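Local coordinates for alpha-L-arabinosidase (Xanthomonas axonopodis pv. citri, PDB 6D25), which probably releases L-arabinofuranose from arabinoxylans, including internally di-substituted ones, as a trimeric GH51 arabinofuranosidase, at residues 73-78 and 143-148; 162-167 and 197-202; 304-309 and 363-368; 427-432 and 454-459. All coordinates share one frame; numbering follows the deposited sequence.

Interaction 1: residues 73-78 and 143-148; sequences PNTHGY and TELLGT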
loop_
_atom_site.group_PDB
_atom_site.type_symbol
_atom_site.label_atom_id
_atom_site.label_comp_id
_atom_site.label_asym_id
_atom_site.label_seq_id
_atom_site.Cartn_x
_atom_site.Cartn_y
_atom_site.Cartn_z
ATOM N N PRO A 73 -9.107 35.002 26.998
ATOM C CA PRO A 73 -7.777 35.600 26.902
ATOM C C PRO A 73 -6.778 34.620 26.261
ATOM O O PRO A 73 -6.676 33.435 26.684
ATOM C CB PRO A 73 -7.385 35.941 28.349
ATOM C CG PRO A 73 -8.722 36.137 29.054
ATOM C CD PRO A 73 -9.665 35.194 28.368
ATOM N N ASN A 74 -6.080 35.103 25.237
ATOM C CA ASN A 74 -5.290 34.178 24.436
ATOM C C ASN A 74 -4.064 34.884 23.865
ATOM O O ASN A 74 -4.033 36.111 23.751
ATOM C CB ASN A 74 -6.158 33.537 23.342
ATOM C CG ASN A 74 -6.508 34.528 22.256
ATOM O OD1 ASN A 74 -5.710 34.697 21.319
ATOM N ND2 ASN A 74 -7.676 35.155 22.363
ATOM N N THR A 75 -3.065 34.075 23.538
ATOM C CA THR A 75 -1.845 34.512 22.905
ATOM C C THR A 75 -1.772 33.839 21.537
ATOM O O THR A 75 -1.576 32.625 21.470
ATOM C CB THR A 75 -0.613 34.162 23.758
ATOM O OG1 THR A 75 -0.755 34.841 25.009
ATOM C CG2 THR A 75 0.714 34.526 23.131
ATOM N N HIS A 76 -1.978 34.628 20.472
ATOM C CA HIS A 76 -1.982 34.104 19.078
ATOM C C HIS A 76 -2.978 32.941 18.942
ATOM O O HIS A 76 -2.751 32.050 18.136
ATOM C CB HIS A 76 -0.574 33.681 18.644
ATOM C CG HIS A 76 0.407 34.798 18.668
ATOM N ND1 HIS A 76 0.209 35.992 17.969
ATOM C CD2 HIS A 76 1.586 34.913 19.310
ATOM C CE1 HIS A 76 1.243 36.792 18.177
ATOM N NE2 HIS A 76 2.108 36.151 18.997
ATOM N N GLY A 77 -4.069 32.964 19.703
ATOM C CA GLY A 77 -5.137 31.969 19.580
ATOM C C GLY A 77 -5.048 30.841 20.600
ATOM O O GLY A 77 -5.996 30.056 20.706
ATOM N N TYR A 78 -3.951 30.753 21.355
ATOM C CA TYR A 78 -3.818 29.757 22.422
ATOM C C TYR A 78 -4.306 30.361 23.741
ATOM O O TYR A 78 -3.828 31.397 24.146
ATOM C CB TYR A 78 -2.370 29.314 22.607
ATOM C CG TYR A 78 -1.614 29.028 21.345
ATOM C CD1 TYR A 78 -1.988 27.985 20.531
ATOM C CD2 TYR A 78 -0.513 29.783 20.981
ATOM C CE1 TYR A 78 -1.317 27.740 19.346
ATOM C CE2 TYR A 78 0.193 29.533 19.813
ATOM C CZ TYR A 78 -0.240 28.520 18.978
ATOM O OH TYR A 78 0.418 28.259 17.824
ATOM N N THR A 143 4.150 24.312 20.605
ATOM C CA THR A 143 5.246 23.613 21.294
ATOM C C THR A 143 6.364 24.599 21.638
ATOM O O THR A 143 6.913 24.517 22.748
ATOM C CB THR A 143 5.797 22.396 20.531
ATOM O OG1 THR A 143 6.435 22.809 19.316
ATOM C CG2 THR A 143 4.701 21.378 20.255
ATOM N N GLU A 144 6.680 25.538 20.743
ATOM C CA GLU A 144 7.739 26.501 21.033
ATOM C C GLU A 144 7.310 27.445 22.158
ATOM O O GLU A 144 8.139 27.772 22.998
ATOM C CB GLU A 144 8.161 27.278 19.788
ATOM C CG GLU A 144 8.931 26.397 18.828
ATOM C CD GLU A 144 9.785 27.094 17.808
ATOM O OE1 GLU A 144 9.650 28.363 17.675
ATOM O OE2 GLU A 144 10.548 26.384 17.109
ATOM N N LEU A 145 6.034 27.846 22.190
ATOM C CA LEU A 145 5.565 28.726 23.251
ATOM C C LEU A 145 5.711 28.028 24.611
ATOM O O LEU A 145 6.031 28.669 25.584
ATOM C CB LEU A 145 4.101 29.105 22.988
ATOM C CG LEU A 145 3.483 30.134 23.944
ATOM C CD1 LEU A 145 4.187 31.483 23.866
ATOM C CD2 LEU A 145 2.017 30.341 23.629
ATOM N N LEU A 146 5.439 26.719 24.678
ATOM C CA LEU A 146 5.571 25.969 25.926
ATOM C C LEU A 146 7.029 25.634 26.232
ATOM O O LEU A 146 7.285 25.201 27.339
ATOM C CB LEU A 146 4.822 24.637 25.863
ATOM C CG LEU A 146 3.286 24.699 25.790
ATOM C CD1 LEU A 146 2.678 23.321 25.927
ATOM C CD2 LEU A 146 2.672 25.597 26.802
ATOM N N GLY A 147 7.931 25.698 25.254
ATOM C CA GLY A 147 9.293 25.189 25.416
ATOM C C GLY A 147 9.317 23.664 25.450
ATOM O O GLY A 147 10.214 23.088 26.076
ATOM N N THR A 148 8.380 22.997 24.772
ATOM C CA THR A 148 8.268 21.514 24.773
ATOM C C THR A 148 8.667 20.943 23.403
ATOM O O THR A 148 8.824 21.693 22.412
ATOM C CB THR A 148 6.851 21.079 25.181
ATOM O OG1 THR A 148 6.924 19.715 25.603
ATOM C CG2 THR A 148 5.835 21.198 24.056
#

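Interaction 2: residues 162-167 and 197-202; sequences EEIAQW and FGVGNE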
loop_
_atom_site.group_PDB
_atom_site.type_symbol
_atom_site.label_atom_id
_atom_site.label_comp_id
_atom_site.label_asym_id
_atom_site.label_seq_id
_atom_site.Cartn_x
_atom_site.Cartn_y
_atom_site.Cartn_z
ATOM N N GLU A 162 4.480 9.119 0.547
ATOM C CA GLU A 162 4.949 10.425 0.131
ATOM C C GLU A 162 4.371 11.503 1.066
ATOM O O GLU A 162 5.002 12.550 1.219
ATOM C CB GLU A 162 4.635 10.680 -1.349
ATOM C CG GLU A 162 3.287 11.332 -1.615
ATOM C CD GLU A 162 2.800 11.172 -3.037
ATOM O OE1 GLU A 162 3.226 12.020 -3.918
ATOM O OE2 GLU A 162 2.029 10.187 -3.275
ATOM N N GLU A 163 3.202 11.280 1.688
ATOM C CA GLU A 163 2.645 12.327 2.527
ATOM C C GLU A 163 3.530 12.592 3.758
ATOM O O GLU A 163 3.855 13.756 4.032
ATOM C CB GLU A 163 1.236 12.004 3.038
ATOM C CG GLU A 163 0.195 12.300 2.019
ATOM C CD GLU A 163 -1.244 12.325 2.493
ATOM O OE1 GLU A 163 -2.041 11.686 1.783
ATOM O OE2 GLU A 163 -1.554 13.020 3.509
ATOM N N ILE A 164 3.893 11.583 4.531
ATOM C CA ILE A 164 4.733 11.846 5.683
ATOM C C ILE A 164 6.130 12.317 5.240
ATOM O O ILE A 164 6.739 13.103 5.943
ATOM C CB ILE A 164 4.805 10.661 6.668
ATOM C CG1 ILE A 164 5.351 9.389 6.021
ATOM C CG2 ILE A 164 3.469 10.461 7.318
ATOM C CD1 ILE A 164 5.502 8.240 6.989
ATOM N N ALA A 165 6.631 11.863 4.090
ATOM C CA ALA A 165 7.908 12.313 3.606
ATOM C C ALA A 165 7.883 13.836 3.362
ATOM O O ALA A 165 8.799 14.584 3.768
ATOM C CB ALA A 165 8.299 11.592 2.333
ATOM N N GLN A 166 6.839 14.274 2.717
ATOM C CA GLN A 166 6.706 15.723 2.402
ATOM C C GLN A 166 6.455 16.518 3.686
ATOM O O GLN A 166 6.919 17.615 3.817
ATOM C CB GLN A 166 5.609 15.939 1.362
ATOM C CG GLN A 166 6.045 15.412 -0.015
ATOM C CD GLN A 166 5.190 15.904 -1.148
ATOM O OE1 GLN A 166 4.016 16.164 -0.939
ATOM N NE2 GLN A 166 5.779 16.023 -2.330
ATOM N N TRP A 167 5.720 15.949 4.618
ATOM C CA TRP A 167 5.419 16.661 5.861
ATOM C C TRP A 167 6.705 16.940 6.643
ATOM O O TRP A 167 6.890 18.043 7.137
ATOM C CB TRP A 167 4.458 15.855 6.735
ATOM C CG TRP A 167 3.762 16.629 7.800
ATOM C CD1 TRP A 167 3.689 17.982 7.918
ATOM C CD2 TRP A 167 2.974 16.094 8.869
ATOM N NE1 TRP A 167 2.891 18.315 8.977
ATOM C CE2 TRP A 167 2.431 17.191 9.574
ATOM C CE3 TRP A 167 2.656 14.804 9.294
ATOM C CZ2 TRP A 167 1.607 17.031 10.673
ATOM C CZ3 TRP A 167 1.817 14.645 10.378
ATOM C CH2 TRP A 167 1.283 15.747 11.032
ATOM N N PHE A 197 8.882 11.131 15.677
ATOM C CA PHE A 197 7.927 10.973 14.583
ATOM C C PHE A 197 7.368 9.544 14.639
ATOM O O PHE A 197 8.132 8.565 14.507
ATOM C CB PHE A 197 8.599 11.223 13.229
ATOM C CG PHE A 197 7.628 11.475 12.112
ATOM C CD1 PHE A 197 6.932 10.442 11.537
ATOM C CD2 PHE A 197 7.385 12.765 11.675
ATOM C CE1 PHE A 197 6.024 10.673 10.508
ATOM C CE2 PHE A 197 6.458 13.024 10.673
ATOM C CZ PHE A 197 5.764 11.980 10.115
ATOM N N GLY A 198 6.073 9.445 14.906
ATOM C CA GLY A 198 5.356 8.151 14.957
ATOM C C GLY A 198 4.970 7.675 13.567
ATOM O O GLY A 198 4.313 8.392 12.798
ATOM N N VAL A 199 5.380 6.480 13.231
ATOM C CA VAL A 199 5.128 5.917 11.903
ATOM C C VAL A 199 3.951 4.954 11.991
ATOM O O VAL A 199 4.115 3.726 11.905
ATOM C CB VAL A 199 6.390 5.291 11.303
ATOM C CG1 VAL A 199 6.173 4.893 9.864
ATOM C CG2 VAL A 199 7.568 6.241 11.383
ATOM N N GLY A 200 2.770 5.553 12.139
ATOM C CA GLY A 200 1.498 4.813 12.284
ATOM C C GLY A 200 1.083 4.688 13.721
ATOM O O GLY A 200 1.924 4.653 14.609
ATOM N N ASN A 201 -0.224 4.658 13.949
ATOM C CA ASN A 201 -0.832 4.644 15.302
ATOM C C ASN A 201 -1.878 3.503 15.352
ATOM O O ASN A 201 -2.688 3.353 14.501
ATOM C CB ASN A 201 -1.440 6.009 15.609
ATOM C CG ASN A 201 -0.511 7.172 15.274
ATOM O OD1 ASN A 201 0.355 7.536 16.110
ATOM N ND2 ASN A 201 -0.535 7.651 14.004
ATOM N N GLU A 202 -1.802 2.612 16.295
ATOM C CA GLU A 202 -2.870 1.596 16.488
ATOM C C GLU A 202 -3.138 0.858 15.148
ATOM O O GLU A 202 -4.283 0.691 14.717
ATOM C CB GLU A 202 -4.144 2.234 17.092
ATOM C CG GLU A 202 -4.008 2.789 18.540
ATOM C CD GLU A 202 -5.243 2.717 19.482
ATOM O OE1 GLU A 202 -6.369 2.387 18.991
ATOM O OE2 GLU A 202 -5.090 2.968 20.769
#

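Interaction 3: residues 304-309 and 363-368; sequences KHSAIM and AERVRM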
loop_
_atom_site.group_PDB
_atom_site.type_symbol
_atom_site.label_atom_id
_atom_site.label_comp_id
_atom_site.label_asym_id
_atom_site.label_seq_id
_atom_site.Cartn_x
_atom_site.Cartn_y
_atom_site.Cartn_z
ATOM N N LYS A 304 7.224 -8.059 30.461
ATOM C CA LYS A 304 7.159 -9.108 29.435
ATOM C C LYS A 304 7.474 -8.536 28.056
ATOM O O LYS A 304 8.201 -9.193 27.294
ATOM C CB LYS A 304 5.814 -9.826 29.488
ATOM C CG LYS A 304 5.721 -10.763 30.676
ATOM C CD LYS A 304 4.425 -11.490 30.830
ATOM C CE LYS A 304 4.483 -12.402 32.042
ATOM N NZ LYS A 304 3.151 -12.972 32.336
ATOM N N HIS A 305 6.938 -7.376 27.709
ATOM C CA HIS A 305 7.326 -6.749 26.416
ATOM C C HIS A 305 8.830 -6.447 26.388
ATOM O O HIS A 305 9.471 -6.668 25.361
ATOM C CB HIS A 305 6.506 -5.487 26.139
ATOM C CG HIS A 305 5.075 -5.744 25.771
ATOM N ND1 HIS A 305 4.717 -6.498 24.653
ATOM C CD2 HIS A 305 3.924 -5.326 26.347
ATOM C CE1 HIS A 305 3.400 -6.549 24.582
ATOM N NE2 HIS A 305 2.891 -5.835 25.600
ATOM N N SER A 306 9.399 -5.961 27.504
ATOM C CA SER A 306 10.866 -5.678 27.566
ATOM C C SER A 306 11.656 -6.957 27.323
ATOM O O SER A 306 12.663 -6.933 26.640
ATOM C CB SER A 306 11.253 -5.057 28.901
ATOM O OG SER A 306 10.628 -3.794 29.055
ATOM N N ALA A 307 11.228 -8.069 27.891
ATOM C CA ALA A 307 12.010 -9.295 27.752
ATOM C C ALA A 307 12.021 -9.737 26.286
ATOM O O ALA A 307 13.037 -10.264 25.778
ATOM C CB ALA A 307 11.465 -10.375 28.664
ATOM N N ILE A 308 10.922 -9.541 25.579
ATOM C CA ILE A 308 10.917 -9.841 24.148
ATOM C C ILE A 308 11.862 -8.889 23.397
ATOM O O ILE A 308 12.611 -9.330 22.497
ATOM C CB ILE A 308 9.475 -9.786 23.583
ATOM C CG1 ILE A 308 8.608 -10.864 24.224
ATOM C CG2 ILE A 308 9.504 -9.920 22.067
ATOM C CD1 ILE A 308 7.158 -10.674 24.030
ATOM N N MET A 309 11.815 -7.606 23.721
ATOM C CA MET A 309 12.699 -6.633 23.084
ATOM C C MET A 309 14.168 -6.986 23.362
ATOM O O MET A 309 14.992 -6.826 22.469
ATOM C CB MET A 309 12.407 -5.204 23.547
ATOM C CG MET A 309 11.042 -4.747 23.129
ATOM S SD MET A 309 10.559 -3.150 23.763
ATOM C CE MET A 309 11.404 -2.043 22.612
ATOM N N ALA A 363 13.514 2.158 33.881
ATOM C CA ALA A 363 13.975 3.392 33.210
ATOM C C ALA A 363 15.019 3.093 32.130
ATOM O O ALA A 363 15.238 3.941 31.281
ATOM C CB ALA A 363 14.552 4.345 34.238
ATOM N N GLU A 364 15.697 1.953 32.174
ATOM C CA GLU A 364 16.680 1.687 31.089
ATOM C C GLU A 364 15.974 1.430 29.747
ATOM O O GLU A 364 16.505 1.825 28.695
ATOM C CB GLU A 364 17.672 0.561 31.385
ATOM C CG GLU A 364 17.089 -0.607 32.135
ATOM C CD GLU A 364 16.828 -0.318 33.619
ATOM O OE1 GLU A 364 15.585 -0.320 34.027
ATOM O OE2 GLU A 364 17.858 -0.024 34.357
ATOM N N ARG A 365 14.782 0.852 29.789
ATOM C CA ARG A 365 14.089 0.495 28.534
ATOM C C ARG A 365 12.950 1.473 28.256
ATOM O O ARG A 365 12.767 1.884 27.114
ATOM C CB ARG A 365 13.578 -0.937 28.627
ATOM C CG ARG A 365 12.743 -1.372 27.422
ATOM C CD ARG A 365 13.489 -1.517 26.099
ATOM N NE ARG A 365 14.288 -2.729 26.062
ATOM C CZ ARG A 365 14.971 -3.126 24.987
ATOM N NH1 ARG A 365 14.933 -2.382 23.884
ATOM N NH2 ARG A 365 15.663 -4.271 25.015
ATOM N N VAL A 366 12.145 1.786 29.275
ATOM C CA VAL A 366 11.014 2.674 29.097
ATOM C C VAL A 366 11.502 4.117 29.222
ATOM O O VAL A 366 11.832 4.572 30.353
ATOM C CB VAL A 366 9.887 2.383 30.102
ATOM C CG1 VAL A 366 8.701 3.303 29.856
ATOM C CG2 VAL A 366 9.433 0.928 30.033
ATOM N N ARG A 367 11.565 4.806 28.088
ATOM C CA ARG A 367 12.218 6.112 28.069
ATOM C C ARG A 367 11.271 7.201 27.543
ATOM O O ARG A 367 11.680 8.368 27.472
ATOM C CB ARG A 367 13.489 6.047 27.212
ATOM C CG ARG A 367 14.501 5.039 27.740
ATOM C CD ARG A 367 15.896 5.137 27.183
ATOM N NE ARG A 367 16.022 4.869 25.794
ATOM C CZ ARG A 367 16.481 3.736 25.247
ATOM N NH1 ARG A 367 16.675 3.740 23.941
ATOM N NH2 ARG A 367 16.722 2.657 25.966
ATOM N N MET A 368 10.037 6.847 27.231
ATOM C CA MET A 368 8.996 7.814 26.873
ATOM C C MET A 368 7.632 7.240 27.289
ATOM O O MET A 368 7.420 6.030 27.228
ATOM C CB MET A 368 8.940 8.062 25.357
ATOM C CG MET A 368 10.256 8.565 24.758
ATOM S SD MET A 368 10.110 8.826 22.951
ATOM C CE MET A 368 8.981 10.226 22.966
#

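Interaction 4: residues 427-432 and 454-459; sequences PAVHGS and ATVSVQ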
loop_
_atom_site.group_PDB
_atom_site.type_symbol
_atom_site.label_atom_id
_atom_site.label_comp_id
_atom_site.label_asym_id
_atom_site.label_seq_id
_atom_site.Cartn_x
_atom_site.Cartn_y
_atom_site.Cartn_z
ATOM N N PRO A 427 -0.806 -4.237 46.575
ATOM C CA PRO A 427 0.082 -3.786 47.654
ATOM C C PRO A 427 -0.562 -2.623 48.427
ATOM O O PRO A 427 -1.126 -1.733 47.809
ATOM C CB PRO A 427 1.396 -3.361 46.956
ATOM C CG PRO A 427 1.005 -3.176 45.507
ATOM C CD PRO A 427 -0.106 -4.176 45.271
ATOM N N ALA A 428 -0.477 -2.651 49.765
ATOM C CA ALA A 428 -1.012 -1.587 50.570
ATOM C C ALA A 428 -0.291 -0.258 50.248
ATOM O O ALA A 428 -0.926 0.785 50.166
ATOM C CB ALA A 428 -0.896 -1.926 52.026
ATOM N N VAL A 429 1.034 -0.322 50.103
ATOM C CA VAL A 429 1.837 0.862 49.813
ATOM C C VAL A 429 2.777 0.543 48.658
ATOM O O VAL A 429 3.316 -0.570 48.536
ATOM C CB VAL A 429 2.625 1.322 51.055
ATOM C CG1 VAL A 429 3.587 2.472 50.756
ATOM C CG2 VAL A 429 1.679 1.721 52.197
ATOM N N HIS A 430 2.932 1.548 47.812
ATOM C CA HIS A 430 3.771 1.480 46.637
ATOM C C HIS A 430 4.599 2.765 46.584
ATOM O O HIS A 430 4.155 3.798 47.077
ATOM C CB HIS A 430 2.863 1.381 45.396
ATOM C CG HIS A 430 3.521 0.882 44.162
ATOM N ND1 HIS A 430 4.223 1.723 43.301
ATOM C CD2 HIS A 430 3.527 -0.345 43.599
ATOM C CE1 HIS A 430 4.639 1.015 42.265
ATOM N NE2 HIS A 430 4.246 -0.257 42.418
ATOM N N GLY A 431 5.799 2.709 46.003
ATOM C CA GLY A 431 6.619 3.933 45.993
ATOM C C GLY A 431 7.779 3.844 45.026
ATOM O O GLY A 431 7.932 2.834 44.344
ATOM N N SER A 432 8.559 4.914 44.959
ATOM C CA SER A 432 9.744 4.959 44.146
ATOM C C SER A 432 10.613 6.100 44.684
ATOM O O SER A 432 10.168 6.878 45.531
ATOM C CB SER A 432 9.396 5.172 42.672
ATOM O OG SER A 432 8.760 6.432 42.491
ATOM N N ALA A 454 -1.043 3.919 57.088
ATOM C CA ALA A 454 0.131 3.074 57.160
ATOM C C ALA A 454 1.257 3.829 57.884
ATOM O O ALA A 454 1.339 5.078 57.846
ATOM C CB ALA A 454 0.561 2.649 55.780
ATOM N N THR A 455 2.088 3.060 58.577
ATOM C CA THR A 455 3.345 3.558 59.097
ATOM C C THR A 455 4.466 3.000 58.221
ATOM O O THR A 455 4.604 1.769 58.155
ATOM C CB THR A 455 3.581 3.131 60.545
ATOM O OG1 THR A 455 2.445 3.602 61.266
ATOM C CG2 THR A 455 4.844 3.724 61.140
ATOM N N VAL A 456 5.215 3.870 57.560
ATOM C CA VAL A 456 6.257 3.421 56.667
ATOM C C VAL A 456 7.615 3.781 57.283
ATOM O O VAL A 456 7.867 4.931 57.635
ATOM C CB VAL A 456 6.091 4.017 55.265
ATOM C CG1 VAL A 456 7.096 3.410 54.293
ATOM C CG2 VAL A 456 4.693 3.814 54.718
ATOM N N SER A 457 8.487 2.791 57.406
ATOM C CA SER A 457 9.793 2.978 57.997
ATOM C C SER A 457 10.868 2.585 56.972
ATOM O O SER A 457 10.968 1.429 56.594
ATOM C CB SER A 457 9.883 2.167 59.252
ATOM O OG SER A 457 11.174 2.273 59.807
ATOM N N VAL A 458 11.581 3.590 56.464
ATOM C CA VAL A 458 12.550 3.393 55.380
ATOM C C VAL A 458 13.963 3.607 55.933
ATOM O O VAL A 458 14.324 4.708 56.380
ATOM C CB VAL A 458 12.294 4.362 54.222
ATOM C CG1 VAL A 458 13.281 4.128 53.097
ATOM C CG2 VAL A 458 10.859 4.296 53.730
ATOM N N GLN A 459 14.738 2.538 55.852
ATOM C CA GLN A 459 16.172 2.546 56.139
ATOM C C GLN A 459 16.895 3.154 54.913
ATOM O O GLN A 459 16.774 2.633 53.812
ATOM C CB GLN A 459 16.583 1.100 56.404
ATOM C CG GLN A 459 18.072 0.892 56.612
ATOM C CD GLN A 459 18.507 1.268 58.007
ATOM O OE1 GLN A 459 17.700 1.360 58.942
ATOM N NE2 GLN A 459 19.803 1.481 58.131
#

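Interaction 1: residues 73-78 and 143-148
Leu-145 reaches out from its helix and lays methyl CD2 against the ring of Tyr-78. The contact joins a tight beta hairpin to a helix of the (beta/alpha)8 barrel. The hairpin, made of strands 74-75 and 78-79, lies in the connection between strand 51-52 and helix 80-88. Helix 136-146 leads into barrel strand 149-154.

The Leu-145 CD2 to Tyr-78 CD2 distance is 3.7 Å. The methyl comes to the ring obliquely, and the two side chains run past each other in opposite directions. CG of Leu-145 stands anti to its own N (chi1 -175°), which sends the branch out to the hairpin. A looser touch is made by Thr-75, whose CG2 is 4.4 Å from Leu-145 CD2. No hydrogen bond crosses. The ring is fixed at its far end, where Tyr-78 OH bonds to Glu-138 O in an earlier turn of helix 136-146, the helix that carries Leu-145. Val-83 of helix 80-88 touches both Tyr-78 and Leu-145 and so borders the apolar patch. Thr-75 OG1 is hydrogen-bonded to Asn-80 OD1.

The helix closes in a Schellman motif at Gly-147, with Thr-148 N bonded to Thr-143 O. The hairpin bends through a type I' turn from Thr-75 to Tyr-78. An Asx motif braces this turn: Gly-77 N donates to Asn-74 OD1 at 2.9 Å, with a bent N-H...O angle of 137° and the donor tilted 28° from the carbonyl plane.

Interaction 2: residues 162-167 and 197-202
With CG1 of Ile-164 between its backbone N and carbonyl carbon (chi1 59°), CG2 falls anti to the carbonyl carbon and faces the Phe-197 ring. The Phe-197 ring swings anti to its own N (chi1 -163°) and extends from the strand to the helix. CG2 comes in at the ring edge, in the ring plane, with Ile-164 CG2 3.9 Å from Phe-197 CZ. Ile-164 CB is also close, 3.8 Å from Phe-197 CZ.

Two weaker touches widen the patch. Trp-167 CE3 lies 4.3 Å from Phe-197 CZ, in an oblique approach. Ile-164 CD1 is 4.5 Å from Val-199 CG1. All four side chains are buried and the contact is purely apolar. The indole nitrogen is satisfied elsewhere, by Thr-136 OG1.

This is helix-on-strand packing of a (beta/alpha)8 barrel. The segment axes approach to 11.3 Å and run antiparallel, at 174°. Helix 161-172 follows strand 149-154 and covers the outside of the barrel wall at strand 196-199. Ile-152 of strand 149-154 touches both Trp-167 and Phe-197. Tyr-222 of helix 212-224 touches Ile-164 and Val-199, so the patch continues into the next barrel helix.

Interaction 3: residues 304-309 and 363-368
Met-309 covers one face of the Arg-365 guanidinium, and this is the tight part of the contact. Its CB stands over the centre of the flat group, with Met-309 CB 3.6 Å from Arg-365 CZ. The thioether end crosses the arginine: Met-309 CE is 3.8 Å from Arg-365 NH1, and Met-309 SD is 4.1 Å from Arg-365 CD. The arginine chain folds at chi2 (68°) and chi3 (76°), which curls its head back against the last turn of segment 304-309. Both residues are buried.

The other part is slighter. Ser-306, partly exposed, rests its OG 3.6 Å from Arg-365 CG, a van der Waals touch on an aliphatic carbon. The hydroxyl itself is hydrogen-bonded to Ile-302 O, one turn earlier. Ala-307, on the outer flank of the helix, points away.

The contact ties helix 285-312 of the (beta/alpha)8 barrel to the entry of its last strand, 366-371. Leu-320 of strand 319-325 touches Ser-306, Met-309 and Arg-365.

No hydrogen bond spans the two segments, yet the buried guanidinium is well supplied with partners. NH1 bonds to Val-318 O and forms a salt bridge with Asp-313; NH2 forms one with Asp-310. These two acids would be expected to balance the positive charge, while the methionine shields a face that makes little demand for hydrogen bonds.

Interaction 4: residues 427-432 and 454-459
This is apolar packing between two strands that are not hydrogen-bonded to each other, inside the beta sandwich of the C-terminal domain. Strand 424-435 pairs with 407-421 and 441-447. Strand 454-461 pairs with 29-36 and 504-509. The two therefore meet through side chains alone, across the interior of the sandwich. The strand from the N-terminal part of the chain, 29-36, is built into this domain, consistent with the GH51 fold.

Val-429 carries the contact from one side. Its two methyls divide the work between residues two apart on the facing strand. Val-429 CG2 meets Ala-454 CB at 3.9 Å, and Val-429 CG1 meets Val-456 CG2 at 4.3 Å. With CG1 anti to the backbone N (chi1 174°), CG2 lies beside that N, and the two branches are spread along strand 454-459. Ala-454 and Val-456 both direct their CB toward Val-429, while Thr-455 between them faces away, as expected of an extended strand. The nearest CA atoms, those of Val-429 and Ala-454, are 7.9 Å apart. This is too far for backbone hydrogen bonding between these residues, in keeping with contact through side chains.

All three residues are buried. Leu-414 and Val-31 also touch Val-429, Val-29 touches Ala-454, and Leu-509 touches Val-456. The core thus draws on four further apolar side chains from three strands. The backbone beside it is tied down separately, where Val-429 N is hydrogen-bonded to OG1 of Thr-416 on strand 407-421.

Interactions 2 and 3 pack helices against strands of one (beta/alpha)8 barrel, and interaction 1 sets a hairpin on one of its helices. Interaction 4 belongs to the C-terminal beta sandwich. The centres of interactions 2 and 3 are 24 Å apart, their nearest atoms about 7 Å. The centre of interaction 1 is 24 Å from that of interaction 2 and 40 Å from that of interaction 4. Interactions 3 and 4 have centres 25 Å apart. Segment 197-202 runs into the probable active site: Asn-201 and Glu-202 are consistent with the Asn-Glu pair of clan GH-A glycosidases. Glu-202 lies near Glu-324 and weakly hydrogen-bonds a glycerol, probably from crystallisation. Helix 161-172 also meets neighbouring subunits.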